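Local coordinates for integron cassette protein (Vibrio cholerae, PDB 3FY6), which is of unknown function but is encoded by a mobile integron gene cassette and folds as an antiparallel sheet packed against helices, at residues M9-L14 with T26-H32; W57-Q63 with T77-Q82. All coordinates share one frame; numbering follows the deposited sequence.

Contact 1: M9-L14 with T26-H32; sequences MTEVNL and TYIVELH
Residues 9-14 and 26-32 form the open end of the beta hairpin made by strands 10-18 and 23-31, the first two strands of an antiparallel meander. Three hydrogen-bonded pairs, Thr10 with Leu31, Val12 with Val29 and Leu14 with Tyr27, each close two backbone bonds. Val12 N to Val29 O is 2.8 Å. Thr10 N to Leu31 O is a little longer, 3.0 Å, and less straight (149° at the hydrogen). Between them, Glu11 CA also approaches Val29 O at 3.2 Å.

The face carrying Val12, Leu14, Val29 and Leu31, with Thr10 and Tyr27, is largely apolar. Leu14 CD1 reaches diagonally to Val29 CG2 at 3.7 Å. Helices 77-89 and 95-114 cover this face: Leu14 and Val29 meet Phe81, and Val12 meets Thr99. Tyr27 turns its ring away from Leu14, and its hydroxyl bonds to Asp69.

The other face carries Glu11, Asn13, Ile28 and Glu30. Glu11 has CG anti to the backbone N (chi1 -154°), and its chain passes over Ile28 CG2. Its OE2 ends 3.1 Å from Glu30 OE2. Both are acceptors, and if both carboxylates are charged the pair probably repels. Glu30 OE1 is engaged by His32, whose NE2 donates to it at 2.8 Å, nearly straight and close to the ring plane. Selenomethionine Met9 lies alongside that histidine, though the very close approach of its CG to the ring is doubtful. It bends at chi2 (-88°) to bring its methyl CE within 3.4 Å of Glu30 CD.

Contact 2: W57-Q63 with T77-Q82; sequences WSEETLQ and TQNLFQ
Trp57 and Gln78 stack where the end of strand 53-57 and the loop leading to helix 62-67 pack on the first turns of helix 77-89. This joins the sheet edge to a helix in an alpha+beta fold.

Aromatic contacts come first. The Gln78 amide lies over one face of the indole, its plane 8° from the ring plane. Gln78 CG sits above the six-membered ring, 3.7 Å from its centroid and almost on the normal, a CH-pi contact. Gln78 reaches the ring because CG is anti to the backbone N (chi1 176°) and the chain then runs out extended. A second CH-pi contact joins Leu62 to Phe81. Leu62 CD2 stands 3.8 Å from the centroid of the phenyl ring, over its centre. The same methyl touches Thr77 CG2 at 3.7 Å.

The hydrogen bond lies at the indole edge. Trp57 NE1 donates to Gln82 OE1 at 2.8 Å, with 152° at the hydrogen. The oxygen is in the ring plane, while the donor is tilted from the plane of the amide.

Other polar groups meet around Gln78. Its amide end lies beside Thr61 and the backbone N of Leu62, and the Gln63 side chain crosses that of Gln78 at about a right angle, its amide end near Gln78 CB. Thr61 is the N-cap of helix 62-67, its OG1 bonded to Asp64 N. Thr77 OG1 turns to Pro74 O.

Gln78 and Gln82, one turn apart on the helix, thus hold the indole in two ways, one by its face and the other by its N-H. Together they probably help to set the position and rotation of the ring, which also packs on Met36, Ile38 and Ala47. Leu62 and Phe81 supply the apolar part of the joint.

How the contacts relate
Contact 1 and contact 2 follow one another along the chain, the first closing before the second opens, and their centres are about 14 Å apart. Phe81 joins them. While Leu62 of contact 2 covers one of its faces, its ring also meets contact 1: Leu14 CD1 lies 3.7 Å from Phe81 CZ, and Val29 CG2 lies 3.9 Å from Phe81 CE2. Helix 77-89 therefore packs on both outer parts of the sheet, the 10-18/23-31 hairpin and the end of strand 53-57. Within segment 77-82, Asn79 and Leu80 meet Tyr125 of the second subunit, Asn79 OD1 through a hydrogen bond to its OH. The protein's function is unknown, so neither contact can be tied to an active site.

Contact 1: M9-L14 with T26-H32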
loop_
_atom_site.group_PDB
_atom_site.type_symbol
_atom_site.label_atom_id
_atom_site.label_comp_id
_atom_site.label_asym_id
_atom_site.label_seq_id
_atom_site.Cartn_x
_atom_site.Cartn_y
_atom_site.Cartn_z
HETATM N N MSE A 9 1.701 -27.559 -11.580
HETATM C CA MSE A 9 1.177 -26.883 -10.391
HETATM C C MSE A 9 2.248 -26.778 -9.307
HETATM O O MSE A 9 2.904 -27.766 -8.972
HETATM C CB MSE A 9 -0.040 -27.628 -9.847
HETATM C CG MSE A 9 -0.533 -27.133 -8.487
HETATM SE SE MSE A 9 0.332 -27.979 -6.950
HETATM C CE MSE A 9 -0.529 -26.992 -5.503
ATOM N N THR A 10 2.447 -25.586 -8.756
ATOM C CA THR A 10 3.443 -25.451 -7.698
ATOM C C THR A 10 2.986 -24.565 -6.555
ATOM O O THR A 10 2.031 -23.796 -6.678
ATOM C CB THR A 10 4.804 -24.965 -8.233
ATOM O OG1 THR A 10 4.787 -23.542 -8.389
ATOM C CG2 THR A 10 5.094 -25.611 -9.569
ATOM N N GLU A 11 3.680 -24.690 -5.435
ATOM C CA GLU A 11 3.278 -24.022 -4.213
ATOM C C GLU A 11 4.452 -23.222 -3.688
ATOM O O GLU A 11 5.569 -23.717 -3.621
ATOM C CB GLU A 11 2.845 -25.058 -3.182
ATOM C CG GLU A 11 1.866 -24.548 -2.149
ATOM C CD GLU A 11 1.189 -25.682 -1.390
ATOM O OE1 GLU A 11 1.896 -26.429 -0.682
ATOM O OE2 GLU A 11 -0.048 -25.823 -1.503
ATOM N N VAL A 12 4.197 -21.973 -3.334
ATOM C CA VAL A 12 5.228 -21.124 -2.773
ATOM C C VAL A 12 4.812 -20.733 -1.353
ATOM O O VAL A 12 3.710 -20.240 -1.143
ATOM C CB VAL A 12 5.415 -19.859 -3.638
ATOM C CG1 VAL A 12 6.578 -19.033 -3.127
ATOM C CG2 VAL A 12 5.641 -20.253 -5.097
ATOM N N ASN A 13 5.682 -20.974 -0.379
ATOM C CA ASN A 13 5.407 -20.559 0.986
ATOM C C ASN A 13 6.116 -19.246 1.274
ATOM O O ASN A 13 7.328 -19.159 1.166
ATOM C CB ASN A 13 5.834 -21.643 1.987
ATOM C CG ASN A 13 4.798 -22.752 2.122
ATOM O OD1 ASN A 13 4.103 -23.085 1.168
ATOM N ND2 ASN A 13 4.682 -23.312 3.319
ATOM N N LEU A 14 5.351 -18.222 1.633
ATOM C CA LEU A 14 5.915 -16.897 1.867
ATOM C C LEU A 14 5.822 -16.529 3.350
ATOM O O LEU A 14 4.857 -16.873 4.017
ATOM C CB LEU A 14 5.182 -15.860 1.010
ATOM C CG LEU A 14 5.288 -16.053 -0.507
ATOM C CD1 LEU A 14 4.427 -15.032 -1.242
ATOM C CD2 LEU A 14 6.745 -15.944 -0.951
ATOM N N THR A 26 2.787 -17.638 7.648
ATOM C CA THR A 26 3.016 -18.318 6.381
ATOM C C THR A 26 1.839 -18.073 5.447
ATOM O O THR A 26 0.706 -18.432 5.753
ATOM C CB THR A 26 3.225 -19.841 6.579
ATOM O OG1 THR A 26 4.315 -20.069 7.485
ATOM C CG2 THR A 26 3.522 -20.529 5.240
ATOM N N TYR A 27 2.101 -17.422 4.324
ATOM C CA TYR A 27 1.086 -17.290 3.287
ATOM C C TYR A 27 1.408 -18.311 2.214
ATOM O O TYR A 27 2.512 -18.319 1.673
ATOM C CB TYR A 27 1.099 -15.886 2.697
ATOM C CG TYR A 27 0.432 -14.862 3.581
ATOM C CD1 TYR A 27 0.956 -14.548 4.829
ATOM C CD2 TYR A 27 -0.725 -14.207 3.167
ATOM C CE1 TYR A 27 0.347 -13.608 5.643
ATOM C CE2 TYR A 27 -1.346 -13.263 3.976
ATOM C CZ TYR A 27 -0.807 -12.967 5.210
ATOM O OH TYR A 27 -1.426 -12.046 6.019
ATOM N N ILE A 28 0.459 -19.190 1.919
ATOM C CA ILE A 28 0.714 -20.246 0.946
ATOM C C ILE A 28 0.116 -19.873 -0.402
ATOM O O ILE A 28 -1.092 -19.693 -0.533
ATOM C CB ILE A 28 0.173 -21.608 1.418
ATOM C CG1 ILE A 28 0.676 -21.913 2.827
ATOM C CG2 ILE A 28 0.611 -22.721 0.463
ATOM C CD1 ILE A 28 0.091 -23.174 3.428
ATOM N N VAL A 29 0.980 -19.725 -1.396
ATOM C CA VAL A 29 0.539 -19.419 -2.745
ATOM C C VAL A 29 0.497 -20.687 -3.587
ATOM O O VAL A 29 1.519 -21.333 -3.795
ATOM C CB VAL A 29 1.488 -18.422 -3.423
ATOM C CG1 VAL A 29 0.923 -18.002 -4.777
ATOM C CG2 VAL A 29 1.698 -17.200 -2.535
ATOM N N GLU A 30 -0.688 -21.049 -4.063
ATOM C CA GLU A 30 -0.819 -22.194 -4.953
ATOM C C GLU A 30 -0.987 -21.715 -6.389
ATOM O O GLU A 30 -1.968 -21.044 -6.713
ATOM C CB GLU A 30 -2.021 -23.055 -4.563
ATOM C CG GLU A 30 -1.731 -24.146 -3.562
ATOM C CD GLU A 30 -2.767 -25.260 -3.610
ATOM O OE1 GLU A 30 -3.456 -25.389 -4.650
ATOM O OE2 GLU A 30 -2.887 -26.011 -2.617
ATOM N N LEU A 31 -0.032 -22.060 -7.245
ATOM C CA LEU A 31 -0.093 -21.675 -8.652
ATOM C C LEU A 31 -0.562 -22.848 -9.493
ATOM O O LEU A 31 0.036 -23.915 -9.457
ATOM C CB LEU A 31 1.284 -21.229 -9.147
ATOM C CG LEU A 31 1.963 -20.147 -8.317
ATOM C CD1 LEU A 31 3.350 -19.861 -8.847
ATOM C CD2 LEU A 31 1.115 -18.898 -8.339
ATOM N N HIS A 32 -1.635 -22.640 -10.245
ATOM C CA HIS A 32 -2.109 -23.613 -11.212
ATOM C C HIS A 32 -2.237 -22.887 -12.536
ATOM O O HIS A 32 -2.218 -21.655 -12.583
ATOM C CB HIS A 32 -3.489 -24.159 -10.824
ATOM C CG HIS A 32 -3.514 -24.887 -9.519
ATOM N ND1 HIS A 32 -3.484 -26.264 -9.436
ATOM C CD2 HIS A 32 -3.577 -24.434 -8.245
ATOM C CE1 HIS A 32 -3.526 -26.627 -8.166
ATOM N NE2 HIS A 32 -3.582 -25.536 -7.423
#

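Contact 2: W57-Q63 with T77-Q82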
loop_
_atom_site.group_PDB
_atom_site.type_symbol
_atom_site.label_atom_id
_atom_site.label_comp_id
_atom_site.label_asym_id
_atom_site.label_seq_id
_atom_site.Cartn_x
_atom_site.Cartn_y
_atom_site.Cartn_z
ATOM N N TRP A 57 -10.477 -11.736 -9.676
ATOM C CA TRP A 57 -10.053 -11.858 -8.280
ATOM C C TRP A 57 -11.213 -11.863 -7.294
ATOM O O TRP A 57 -12.264 -11.283 -7.559
ATOM C CB TRP A 57 -9.120 -10.704 -7.905
ATOM C CG TRP A 57 -7.697 -10.898 -8.314
ATOM C CD1 TRP A 57 -7.116 -10.497 -9.479
ATOM C CD2 TRP A 57 -6.668 -11.519 -7.541
ATOM N NE1 TRP A 57 -5.788 -10.849 -9.488
ATOM C CE2 TRP A 57 -5.486 -11.470 -8.304
ATOM C CE3 TRP A 57 -6.633 -12.120 -6.276
ATOM C CZ2 TRP A 57 -4.280 -11.999 -7.847
ATOM C CZ3 TRP A 57 -5.436 -12.646 -5.826
ATOM C CH2 TRP A 57 -4.275 -12.579 -6.607
ATOM N N SER A 58 -10.998 -12.499 -6.145
ATOM C CA SER A 58 -11.875 -12.341 -4.989
ATOM C C SER A 58 -11.991 -10.862 -4.664
ATOM O O SER A 58 -11.048 -10.106 -4.891
ATOM C CB SER A 58 -11.256 -13.033 -3.782
ATOM O OG SER A 58 -9.954 -12.515 -3.553
ATOM N N GLU A 59 -13.133 -10.449 -4.128
ATOM C CA GLU A 59 -13.317 -9.062 -3.714
ATOM C C GLU A 59 -12.589 -8.768 -2.400
ATOM O O GLU A 59 -12.204 -7.633 -2.141
ATOM C CB GLU A 59 -14.805 -8.720 -3.590
ATOM C CG GLU A 59 -15.509 -8.579 -4.926
ATOM C CD GLU A 59 -17.020 -8.515 -4.784
ATOM O OE1 GLU A 59 -17.529 -8.737 -3.662
ATOM O OE2 GLU A 59 -17.695 -8.247 -5.800
ATOM N N GLU A 60 -12.423 -9.792 -1.568
ATOM C CA GLU A 60 -11.529 -9.698 -0.421
ATOM C C GLU A 60 -10.104 -9.725 -0.972
ATOM O O GLU A 60 -9.678 -10.735 -1.530
ATOM C CB GLU A 60 -11.736 -10.893 0.501
ATOM C CG GLU A 60 -11.187 -10.710 1.903
ATOM C CD GLU A 60 -12.126 -9.920 2.780
ATOM O OE1 GLU A 60 -12.548 -8.819 2.363
ATOM O OE2 GLU A 60 -12.449 -10.397 3.884
ATOM N N THR A 61 -9.377 -8.617 -0.846
ATOM C CA THR A 61 -8.053 -8.514 -1.458
ATOM C C THR A 61 -6.960 -9.076 -0.555
ATOM O O THR A 61 -7.174 -9.299 0.640
ATOM C CB THR A 61 -7.690 -7.051 -1.786
ATOM O OG1 THR A 61 -7.594 -6.305 -0.567
ATOM C CG2 THR A 61 -8.734 -6.413 -2.704
ATOM N N LEU A 62 -5.785 -9.287 -1.136
ATOM C CA LEU A 62 -4.603 -9.680 -0.384
ATOM C C LEU A 62 -4.334 -8.670 0.717
ATOM O O LEU A 62 -3.961 -9.018 1.835
ATOM C CB LEU A 62 -3.400 -9.726 -1.325
ATOM C CG LEU A 62 -2.136 -10.315 -0.719
ATOM C CD1 LEU A 62 -2.415 -11.742 -0.287
ATOM C CD2 LEU A 62 -1.006 -10.268 -1.722
ATOM N N GLN A 63 -4.533 -7.402 0.384
ATOM C CA GLN A 63 -4.343 -6.327 1.335
ATOM C C GLN A 63 -5.282 -6.499 2.535
ATOM O O GLN A 63 -4.863 -6.348 3.685
ATOM C CB GLN A 63 -4.552 -4.976 0.635
ATOM C CG GLN A 63 -3.475 -4.650 -0.425
ATOM C CD GLN A 63 -3.665 -5.377 -1.773
ATOM O OE1 GLN A 63 -4.791 -5.646 -2.204
ATOM N NE2 GLN A 63 -2.552 -5.668 -2.450
ATOM N N THR A 77 0.609 -4.700 -4.299
ATOM C CA THR A 77 1.100 -6.039 -3.950
ATOM C C THR A 77 0.344 -7.185 -4.650
ATOM O O THR A 77 0.949 -8.112 -5.176
ATOM C CB THR A 77 1.084 -6.248 -2.419
ATOM O OG1 THR A 77 1.895 -5.237 -1.804
ATOM C CG2 THR A 77 1.637 -7.632 -2.051
ATOM N N GLN A 78 -0.979 -7.122 -4.655
ATOM C CA GLN A 78 -1.778 -8.188 -5.225
ATOM C C GLN A 78 -1.501 -8.303 -6.714
ATOM O O GLN A 78 -1.426 -9.399 -7.264
ATOM C CB GLN A 78 -3.260 -7.915 -4.996
ATOM C CG GLN A 78 -4.186 -8.916 -5.645
ATOM C CD GLN A 78 -5.597 -8.804 -5.098
ATOM O OE1 GLN A 78 -6.519 -8.378 -5.795
ATOM N NE2 GLN A 78 -5.764 -9.155 -3.837
ATOM N N ASN A 79 -1.344 -7.149 -7.349
ATOM C CA ASN A 79 -1.072 -7.066 -8.768
ATOM C C ASN A 79 0.290 -7.698 -9.075
ATOM O O ASN A 79 0.448 -8.391 -10.082
ATOM C CB ASN A 79 -1.133 -5.601 -9.231
ATOM C CG ASN A 79 -0.800 -5.440 -10.700
ATOM O OD1 ASN A 79 0.340 -5.162 -11.058
ATOM N ND2 ASN A 79 -1.790 -5.639 -11.562
ATOM N N LEU A 80 1.263 -7.487 -8.197
ATOM C CA LEU A 80 2.560 -8.173 -8.335
ATOM C C LEU A 80 2.405 -9.691 -8.293
ATOM O O LEU A 80 2.983 -10.397 -9.118
ATOM C CB LEU A 80 3.545 -7.739 -7.254
ATOM C CG LEU A 80 3.922 -6.258 -7.197
ATOM C CD1 LEU A 80 5.207 -6.100 -6.403
ATOM C CD2 LEU A 80 4.067 -5.663 -8.591
ATOM N N PHE A 81 1.633 -10.206 -7.337
ATOM C CA PHE A 81 1.392 -11.650 -7.303
ATOM C C PHE A 81 0.798 -12.108 -8.628
ATOM O O PHE A 81 1.198 -13.134 -9.179
ATOM C CB PHE A 81 0.440 -12.035 -6.175
ATOM C CG PHE A 81 1.091 -12.121 -4.822
ATOM C CD1 PHE A 81 1.785 -11.044 -4.290
ATOM C CD2 PHE A 81 0.966 -13.271 -4.060
ATOM C CE1 PHE A 81 2.359 -11.120 -3.023
ATOM C CE2 PHE A 81 1.536 -13.358 -2.799
ATOM C CZ PHE A 81 2.235 -12.280 -2.281
ATOM N N GLN A 82 -0.179 -11.353 -9.123
ATOM C CA GLN A 82 -0.825 -11.694 -10.383
ATOM C C GLN A 82 0.209 -11.778 -11.501
ATOM O O GLN A 82 0.170 -12.685 -12.328
ATOM C CB GLN A 82 -1.902 -10.667 -10.735
ATOM C CG GLN A 82 -2.492 -10.841 -12.126
ATOM C CD GLN A 82 -3.560 -9.801 -12.426
ATOM O OE1 GLN A 82 -4.675 -9.862 -11.909
ATOM N NE2 GLN A 82 -3.226 -8.847 -13.272
#